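Local coordinates for putative membrane protein (Yersinia pestis CO92, PDB 5TF3) that is of unknown function, belongs to the DUF1198 family and folds as a compact all-helical domain, at residues Gly32-Gln35 with Thr36-Ile40; Ile24-Met27 with Leu28-Met31. All coordinates share one frame; numbering follows the deposited sequence. Where two conformers were deposited one is given.

Interaction 1. Residues Gly32-Gln35 with Thr36-Ile40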
loop_
_atom_site.group_PDB
_atom_site.type_symbol
_atom_site.label_atom_id
_atom_site.label_comp_id
_atom_site.label_asym_id
_atom_site.label_seq_id
_atom_site.Cartn_x
_atom_site.Cartn_y
_atom_site.Cartn_z
ATOM N N GLY A 32 -6.331 3.445 -12.820
ATOM C CA GLY A 32 -7.289 3.880 -13.813
ATOM C C GLY A 32 -8.414 4.687 -13.194
ATOM O O GLY A 32 -8.586 4.719 -11.972
ATOM N N PRO A 33 -9.211 5.357 -14.032
ATOM C CA PRO A 33 -10.245 6.255 -13.479
ATOM C C PRO A 33 -11.266 5.540 -12.605
ATOM O O PRO A 33 -11.531 5.987 -11.484
ATOM C CB PRO A 33 -10.886 6.869 -14.733
ATOM C CG PRO A 33 -9.919 6.605 -15.843
ATOM C CD PRO A 33 -9.204 5.341 -15.499
ATOM N N ARG A 34 -11.840 4.426 -13.072
ATOM C CA ARG A 34 -12.810 3.717 -12.240
ATOM C C ARG A 34 -12.161 3.178 -10.967
ATOM O O ARG A 34 -12.712 3.317 -9.866
ATOM C CB ARG A 34 -13.466 2.587 -13.030
ATOM C CG ARG A 34 -14.485 1.840 -12.201
ATOM C CD ARG A 34 -15.475 1.063 -13.042
ATOM N NE ARG A 34 -14.909 -0.121 -13.681
ATOM C CZ ARG A 34 -14.991 -0.373 -14.987
ATOM N NH1 ARG A 34 -15.612 0.480 -15.798
ATOM N NH2 ARG A 34 -14.463 -1.484 -15.479
ATOM N N GLN A 35 -10.977 2.571 -11.102
ATOM C CA GLN A 35 -10.244 2.077 -9.935
ATOM C C GLN A 35 -9.964 3.196 -8.933
ATOM O O GLN A 35 -10.079 2.994 -7.712
ATOM C CB GLN A 35 -8.933 1.418 -10.383
ATOM C CG GLN A 35 -9.089 0.172 -11.266
ATOM C CD GLN A 35 -9.263 0.481 -12.752
ATOM O OE1 GLN A 35 -9.341 1.644 -13.156
ATOM N NE2 GLN A 35 -9.329 -0.568 -13.573
ATOM N N THR A 36 -9.562 4.374 -9.419
ATOM C CA THR A 36 -9.318 5.496 -8.511
ATOM C C THR A 36 -10.592 5.870 -7.765
ATOM O O THR A 36 -10.580 6.047 -6.542
ATOM C CB THR A 36 -8.783 6.708 -9.284
ATOM O OG1 THR A 36 -7.653 6.316 -10.071
ATOM C CG2 THR A 36 -8.355 7.820 -8.321
ATOM N N GLN A 37 -11.710 5.983 -8.493
ATOM C CA GLN A 37 -12.976 6.374 -7.876
ATOM C C GLN A 37 -13.390 5.385 -6.801
ATOM O O GLN A 37 -13.821 5.782 -5.709
ATOM C CB GLN A 37 -14.072 6.489 -8.940
ATOM C CG GLN A 37 -13.877 7.639 -9.917
ATOM C CD GLN A 37 -14.835 7.554 -11.107
ATOM O OE1 GLN A 37 -15.895 6.921 -11.027
ATOM N NE2 GLN A 37 -14.456 8.184 -12.219
HETATM N N MSE A 38 -13.265 4.089 -7.087
HETATM C CA MSE A 38 -13.572 3.041 -6.120
HETATM C C MSE A 38 -12.655 3.127 -4.899
HETATM O O MSE A 38 -13.111 3.006 -3.759
HETATM C CB MSE A 38 -13.466 1.661 -6.790
HETATM C CG MSE A 38 -14.400 1.501 -8.010
HETATM SE SE MSE A 38 -13.992 0.006 -9.242
HETATM C CE MSE A 38 -14.442 -1.482 -8.064
ATOM N N PHE A 39 -11.358 3.354 -5.140
ATOM C CA PHE A 39 -10.407 3.426 -4.035
ATOM C C PHE A 39 -10.691 4.634 -3.156
ATOM O O PHE A 39 -10.692 4.533 -1.924
ATOM C CB PHE A 39 -8.974 3.475 -4.564
ATOM C CG PHE A 39 -7.941 3.657 -3.490
ATOM C CD1 PHE A 39 -7.533 2.574 -2.715
ATOM C CD2 PHE A 39 -7.379 4.897 -3.252
ATOM C CE1 PHE A 39 -6.578 2.738 -1.720
ATOM C CE2 PHE A 39 -6.415 5.067 -2.251
ATOM C CZ PHE A 39 -6.017 3.984 -1.491
ATOM N N ILE A 40 -10.935 5.785 -3.781
ATOM C CA ILE A 40 -11.226 7.014 -3.047
ATOM C C ILE A 40 -12.494 6.853 -2.223
ATOM O O ILE A 40 -12.559 7.272 -1.059
ATOM C CB ILE A 40 -11.355 8.196 -4.028
ATOM C CG1 ILE A 40 -9.984 8.592 -4.584
ATOM C CG2 ILE A 40 -12.091 9.345 -3.390
ATOM C CD1 ILE A 40 -8.892 8.560 -3.594
#
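Thr36 meets Gly32 through two hydrogen bonds to one carbonyl oxygen. Gly32 holds the N-cap position of helix 33-45, and Pro33 opens the first turn. The hydrogen bond from the Thr36 amide, Thr36 N to Gly32 O, measures 2.8 Å. It runs nearly along the C=O axis. The hydrogen bond from the Thr36 hydroxyl, Thr36 OG1 to Gly32 O, is 2.7 Å long. Here the donor stands above the carbonyl plane, 47° out of it. The hydroxyl can reach because chi1 of -52° sets OG1 beside the backbone N of Thr36. The same rotation turns CG2 of Thr36 away from that N.

The remaining polar contacts are ordinary helical bonds. Gln37 N binds Pro33 O, Met38 N binds Arg34 O, and Phe39 N binds Gln35 O, at 2.9 to 3.0 Å.

Some side chains also pack on the backbone or on each other. CG of Gln37 lies 3.3 Å from Pro33 O, and its chain runs extended from there. Phe39 CB touches Gln35 O, but its ring leads away and meets Tyr100 edge-to-face. Arg34 and Met38, a selenomethionine, lie side by side and point the same way. Their closest approach, Arg34 CG to Met38 SE at 3.5 Å, is uncertain because Met38 was modelled in two conformers.

Gly32 O thus takes two donors from Thr36. The OG1 bond holds the hydroxyl in its rotation, and the N-H bond closes the first turn.

Interaction 2. Residues Ile24-Met27 with Leu28-Met31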
loop_
_atom_site.group_PDB
_atom_site.type_symbol
_atom_site.label_atom_id
_atom_site.label_comp_id
_atom_site.label_asym_id
_atom_site.label_seq_id
_atom_site.Cartn_x
_atom_site.Cartn_y
_atom_site.Cartn_z
ATOM N N ILE A 24 0.823 9.803 -1.983
ATOM C CA ILE A 24 -0.484 9.213 -2.260
ATOM C C ILE A 24 -0.976 9.611 -3.646
ATOM O O ILE A 24 -1.475 8.774 -4.400
ATOM C CB ILE A 24 -1.487 9.631 -1.168
ATOM C CG1 ILE A 24 -0.892 9.406 0.212
ATOM C CG2 ILE A 24 -2.780 8.862 -1.311
ATOM C CD1 ILE A 24 -0.463 8.030 0.438
ATOM N N GLU A 25 -0.825 10.894 -3.983
ATOM C CA GLU A 25 -1.218 11.394 -5.297
ATOM C C GLU A 25 -0.496 10.653 -6.416
ATOM O O GLU A 25 -1.097 10.345 -7.450
ATOM C CB GLU A 25 -0.951 12.906 -5.365
ATOM C CG GLU A 25 -1.766 13.691 -4.321
ATOM C CD GLU A 25 -1.267 15.129 -4.042
ATOM O OE1 GLU A 25 -0.097 15.457 -4.359
ATOM O OE2 GLU A 25 -2.060 15.928 -3.477
ATOM N N SER A 26 0.789 10.342 -6.229
ATOM C CA SER A 26 1.518 9.627 -7.277
ATOM C C SER A 26 0.922 8.248 -7.525
ATOM O O SER A 26 0.807 7.806 -8.677
ATOM C CB SER A 26 2.996 9.513 -6.909
ATOM O OG SER A 26 3.591 10.795 -6.956
HETATM N N MSE A 27 0.534 7.555 -6.464
HETATM C CA MSE A 27 -0.110 6.254 -6.605
HETATM C C MSE A 27 -1.465 6.355 -7.311
HETATM O O MSE A 27 -1.805 5.509 -8.144
HETATM C CB MSE A 27 -0.272 5.596 -5.231
HETATM C CG MSE A 27 -1.009 4.277 -5.280
HETATM SE SE MSE A 27 -1.285 3.654 -3.476
HETATM C CE MSE A 27 -2.569 5.032 -2.944
ATOM N N LEU A 28 -2.244 7.391 -6.986
ATOM C CA LEU A 28 -3.538 7.552 -7.643
ATOM C C LEU A 28 -3.373 7.761 -9.142
ATOM O O LEU A 28 -4.145 7.217 -9.937
ATOM C CB LEU A 28 -4.307 8.720 -7.025
ATOM C CG LEU A 28 -4.617 8.571 -5.534
ATOM C CD1 LEU A 28 -5.319 9.829 -5.030
ATOM C CD2 LEU A 28 -5.471 7.342 -5.292
ATOM N N GLN A 29 -2.368 8.545 -9.547
ATOM C CA GLN A 29 -2.153 8.817 -10.966
ATOM C C GLN A 29 -2.018 7.537 -11.774
ATOM O O GLN A 29 -2.411 7.502 -12.942
ATOM C CB GLN A 29 -0.900 9.666 -11.158
ATOM C CG GLN A 29 -1.018 11.082 -10.675
ATOM C CD GLN A 29 0.270 11.856 -10.902
ATOM O OE1 GLN A 29 0.870 12.379 -9.959
ATOM N NE2 GLN A 29 0.709 11.918 -12.159
ATOM N N GLU A 30 -1.473 6.480 -11.174
ATOM C CA GLU A 30 -1.251 5.218 -11.859
ATOM C C GLU A 30 -2.386 4.226 -11.660
ATOM O O GLU A 30 -2.246 3.062 -12.042
ATOM C CB GLU A 30 0.067 4.592 -11.399
ATOM C CG GLU A 30 1.253 5.537 -11.487
ATOM C CD GLU A 30 2.470 4.890 -12.122
ATOM O OE1 GLU A 30 2.293 4.031 -13.011
ATOM O OE2 GLU A 30 3.605 5.235 -11.724
HETATM N N MSE A 31 -3.484 4.637 -11.042
HETATM C CA MSE A 31 -4.684 3.822 -11.067
HETATM C C MSE A 31 -5.562 4.330 -12.199
HETATM O O MSE A 31 -5.547 5.517 -12.506
HETATM C CB MSE A 31 -5.444 3.893 -9.749
HETATM C CG MSE A 31 -4.743 3.277 -8.569
HETATM SE SE MSE A 31 -5.876 3.506 -7.034
HETATM C CE MSE A 31 -4.694 2.811 -5.644
#
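The peptide carbonyl of Met27 is met from above by the amide of Glu30. The donor stands 64° out of the carbonyl plane, and the bond, Glu30 N to Met27 O, is 3.2 Å long and bent to 137° at the hydrogen. CG of Met31 also approaches this oxygen, at 3.7 Å from Met27 O. The carbonyl of Ile24 is used differently: Leu28 N lies in its plane. CG of Gln29 packs 3.3 Å from Glu25 O, and the chain beyond it is extended.

These bonds belong to the last turn of helix 22-29 and the turn that follows it. Leu28 N to Ile24 O and Gln29 N to Glu25 O span four residues. That pattern gives way to two three-residue bonds, Glu30 N to Met27 O and Met31 N to Leu28 O, as the helix ends. The backbone of Met31 is already extended as the chain leads to Gly32.

The closer apolar contact joins two selenomethionines, whose side chains run at a slant to each other. Met31 stretches out and brings its CE to 4.0 Å from Met27 CG. The bend of Met27 at chi3 (69°) turns its CE back, so Met27 SE and Met27 CE both lie 4.1 Å from Met31 CE. CE of Met27 also lies 4.4 Å from Leu28 CD2. Three polar ends are held outside the two segments. Glu25 OE2 forms a salt bridge with Arg7, and Glu30 OE2 forms one with Lys66. Glu30 OE2 is also hydrogen-bonded to Tyr61, and Ser26 OG to Ile22 O.

Both contacts are local, and they meet where helix 22-29 gives way to helix 33-45. Interaction 1 starts a helix; interaction 2 finishes one. Interaction 1 lies farther out, about 15 Å between its centre and that of the chain, against about 11 Å for interaction 2. Both are partly buried. Interaction 1 has three exposed residues and adds one side-chain bond, from a hydroxyl. Interaction 2 has four buried residues and adds contacts between apolar side chains, some of which face helices 2-17 and 48-65. The two touch directly. The Thr36 hydroxyl packs on CB of Met31, while Phe39 of helix 33-45 packs on Leu28 and Met27 of helix 22-29.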